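Local coordinates for uncharacterized protein TP-0789 domain-containing protein (PDB 3BUU), which is of unknown function but belongs to the superfamily of the periplasmic lipoprotein carrier LolA, and so may bind lipid or lipoprotein, at residues Asp129-Leu135 / Val147-Gln153. Numbering follows the deposited sequence.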
# COMPACT_ATOMS: atom_id res chain seq x y z
N ASP A 129 -10.16 22.19 -2.44
CA ASP A 129 -10.20 21.73 -3.82
C ASP A 129 -9.20 20.60 -3.97
O ASP A 129 -8.12 20.63 -3.41
CB ASP A 129 -9.79 22.84 -4.81
CG ASP A 129 -10.64 24.07 -4.68
OD1 ASP A 129 -11.86 23.90 -4.71
OD2 ASP A 129 -10.10 25.21 -4.59
N TYR A 130 -9.59 19.63 -4.78
CA TYR A 130 -8.83 18.43 -5.02
C TYR A 130 -8.65 18.22 -6.49
O TYR A 130 -9.59 18.40 -7.27
CB TYR A 130 -9.54 17.18 -4.41
CG TYR A 130 -9.72 17.30 -2.94
CD1 TYR A 130 -8.70 16.91 -2.06
CD2 TYR A 130 -10.89 17.84 -2.43
CE1 TYR A 130 -8.89 17.09 -0.71
CE2 TYR A 130 -11.07 17.99 -1.08
CZ TYR A 130 -10.06 17.64 -0.22
OH TYR A 130 -10.26 17.77 1.13
N TYR A 131 -7.47 17.78 -6.88
CA TYR A 131 -7.28 17.13 -8.16
C TYR A 131 -7.79 15.71 -8.03
O TYR A 131 -7.38 15.01 -7.11
CB TYR A 131 -5.80 17.08 -8.53
CG TYR A 131 -5.09 18.39 -8.60
CD1 TYR A 131 -5.42 19.34 -9.53
CD2 TYR A 131 -4.01 18.65 -7.75
CE1 TYR A 131 -4.67 20.55 -9.63
CE2 TYR A 131 -3.28 19.83 -7.84
CZ TYR A 131 -3.61 20.79 -8.77
OH TYR A 131 -2.88 21.95 -8.87
N VAL A 132 -8.58 15.22 -8.99
CA VAL A 132 -8.97 13.81 -9.04
C VAL A 132 -8.21 13.19 -10.18
O VAL A 132 -8.52 13.49 -11.36
CB VAL A 132 -10.50 13.58 -9.15
CG1 VAL A 132 -10.80 12.08 -9.05
CG2 VAL A 132 -11.23 14.34 -8.07
N LEU A 133 -7.20 12.39 -9.86
CA LEU A 133 -6.41 11.74 -10.88
C LEU A 133 -6.97 10.37 -11.19
O LEU A 133 -7.27 9.60 -10.28
CB LEU A 133 -4.95 11.54 -10.43
CG LEU A 133 -4.19 12.83 -10.09
CD1 LEU A 133 -2.72 12.49 -9.67
CD2 LEU A 133 -4.18 13.79 -11.24
N GLU A 134 -7.07 10.05 -12.47
CA GLU A 134 -7.36 8.69 -12.89
C GLU A 134 -6.02 8.00 -13.16
O GLU A 134 -5.24 8.46 -14.01
CB GLU A 134 -8.22 8.70 -14.16
CG GLU A 134 -8.50 7.28 -14.61
CD GLU A 134 -9.72 7.14 -15.47
OE1 GLU A 134 -10.45 8.13 -15.68
OE2 GLU A 134 -9.99 6.02 -15.94
N LEU A 135 -5.77 6.92 -12.42
CA LEU A 135 -4.53 6.16 -12.51
C LEU A 135 -4.86 4.87 -13.21
O LEU A 135 -5.60 4.03 -12.69
CB LEU A 135 -4.02 5.86 -11.10
CG LEU A 135 -3.75 7.07 -10.22
CD1 LEU A 135 -3.07 6.65 -8.93
CD2 LEU A 135 -3.01 8.17 -10.87
N VAL A 147 -7.35 3.27 -10.45
CA VAL A 147 -7.52 3.93 -9.15
C VAL A 147 -7.92 5.38 -9.44
O VAL A 147 -7.31 6.00 -10.33
CB VAL A 147 -6.20 3.89 -8.34
CG1 VAL A 147 -6.38 4.55 -6.96
CG2 VAL A 147 -5.75 2.45 -8.14
N LEU A 148 -8.85 5.96 -8.69
CA LEU A 148 -9.06 7.41 -8.70
C LEU A 148 -8.49 7.92 -7.39
O LEU A 148 -8.86 7.44 -6.33
CB LEU A 148 -10.55 7.76 -8.82
CG LEU A 148 -11.26 7.29 -10.08
CD1 LEU A 148 -12.68 7.86 -10.08
CD2 LEU A 148 -10.50 7.60 -11.33
N LEU A 149 -7.59 8.89 -7.48
CA LEU A 149 -6.89 9.43 -6.33
C LEU A 149 -7.18 10.92 -6.20
O LEU A 149 -6.94 11.68 -7.14
CB LEU A 149 -5.37 9.20 -6.48
CG LEU A 149 -4.52 9.74 -5.32
CD1 LEU A 149 -4.75 8.99 -4.03
CD2 LEU A 149 -3.06 9.73 -5.71
N TRP A 150 -7.70 11.33 -5.05
CA TRP A 150 -7.92 12.73 -4.73
C TRP A 150 -6.66 13.28 -4.06
O TRP A 150 -6.21 12.73 -3.04
CB TRP A 150 -9.10 12.87 -3.76
CG TRP A 150 -10.47 12.83 -4.36
CD1 TRP A 150 -11.34 13.86 -4.37
CD2 TRP A 150 -11.15 11.72 -4.96
NE1 TRP A 150 -12.51 13.49 -4.99
CE2 TRP A 150 -12.40 12.18 -5.38
CE3 TRP A 150 -10.81 10.38 -5.22
CZ2 TRP A 150 -13.34 11.39 -6.01
CZ3 TRP A 150 -11.75 9.55 -5.87
CH2 TRP A 150 -13.01 10.08 -6.26
N VAL A 151 -6.14 14.37 -4.60
CA VAL A 151 -4.93 15.01 -4.12
C VAL A 151 -5.30 16.46 -3.82
O VAL A 151 -5.81 17.18 -4.70
CB VAL A 151 -3.79 14.90 -5.15
CG1 VAL A 151 -2.56 15.64 -4.62
CG2 VAL A 151 -3.45 13.46 -5.43
N ASN A 152 -5.05 16.90 -2.59
CA ASN A 152 -5.36 18.29 -2.22
C ASN A 152 -4.56 19.26 -3.07
O ASN A 152 -3.34 19.14 -3.18
CB ASN A 152 -4.99 18.45 -0.75
CG ASN A 152 -5.62 19.65 -0.12
OD1 ASN A 152 -5.59 20.71 -0.67
ND2 ASN A 152 -6.15 19.49 1.05
N GLN A 153 -5.23 20.24 -3.67
CA GLN A 153 -4.53 21.18 -4.54
C GLN A 153 -3.62 22.09 -3.74
O GLN A 153 -2.68 22.65 -4.28
CB GLN A 153 -5.50 22.05 -5.30
CG GLN A 153 -6.35 21.26 -6.31
CD GLN A 153 -7.19 22.15 -7.18
OE1 GLN A 153 -7.12 23.38 -7.09
NE2 GLN A 153 -8.05 21.55 -7.97
O HOH W 1 -7.38 22.90 -1.44
O HOH W 2 -8.97 25.39 -7.73
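The beta hairpin of strands 128-137 and 146-152, flanked by strands 115-125 and 158-164 in a LolA-like fold, pairs Tyr-131 with Val-151, Leu-133 with Leu-149 and Leu-135 with Val-147 as hydrogen-bonded pairs, each closed by two N-H...O=C bonds. A seventh bond, almost straight, runs 2.9 Å from Gln-153 N to Asp-129 O just past the end of strand 146-152. On the face that carries Tyr-130, Trp-150 and Leu-148, Val-132 lies alongside the indole, both side chains pointing the same way. With Val-132 CG1 anti to the backbone N (chi1 -174°), CG2 stands beside that N and over one indole face of Trp-150, 3.6 Å from the centroid of the five-membered ring, a CH-pi contact. Trp-150 NE1 bonds to Glu-123 on strand 115-125. The indole also turns an edge toward the Tyr-130 ring in an offset edge-to-face pair, planes at 62°; Tyr-130 in turn stacks on Tyr-159. Farther along, Leu-148 CD2 rests 3.8 Å from Glu-134 CB.

The face bearing Tyr-131, Leu-133, Leu-135, Val-147, Leu-149 and Val-151 packs against helix 9-20, as in LolA-type folds: Leu-133 and Val-151 meet Ile-12 while Leu-149 meets Leu-13. Leu-135 joins this apolar layer through CD1, 4.2 Å from Leu-149 CB. At the Asp-129 end of the hairpin, Gln-153 crosses Tyr-131 at about a right angle and sets CG over the centre of the Tyr-131 ring, a CH-pi contact 3.5 Å from the centroid and 4° off the normal. Its extended chain carries Gln-153 OE1 on to a water, 2.8 Å away, which also reaches Asp-129 OD2 weakly. A second water links Asp-129 N to Asn-152 OD1, which also bonds to Ser-154.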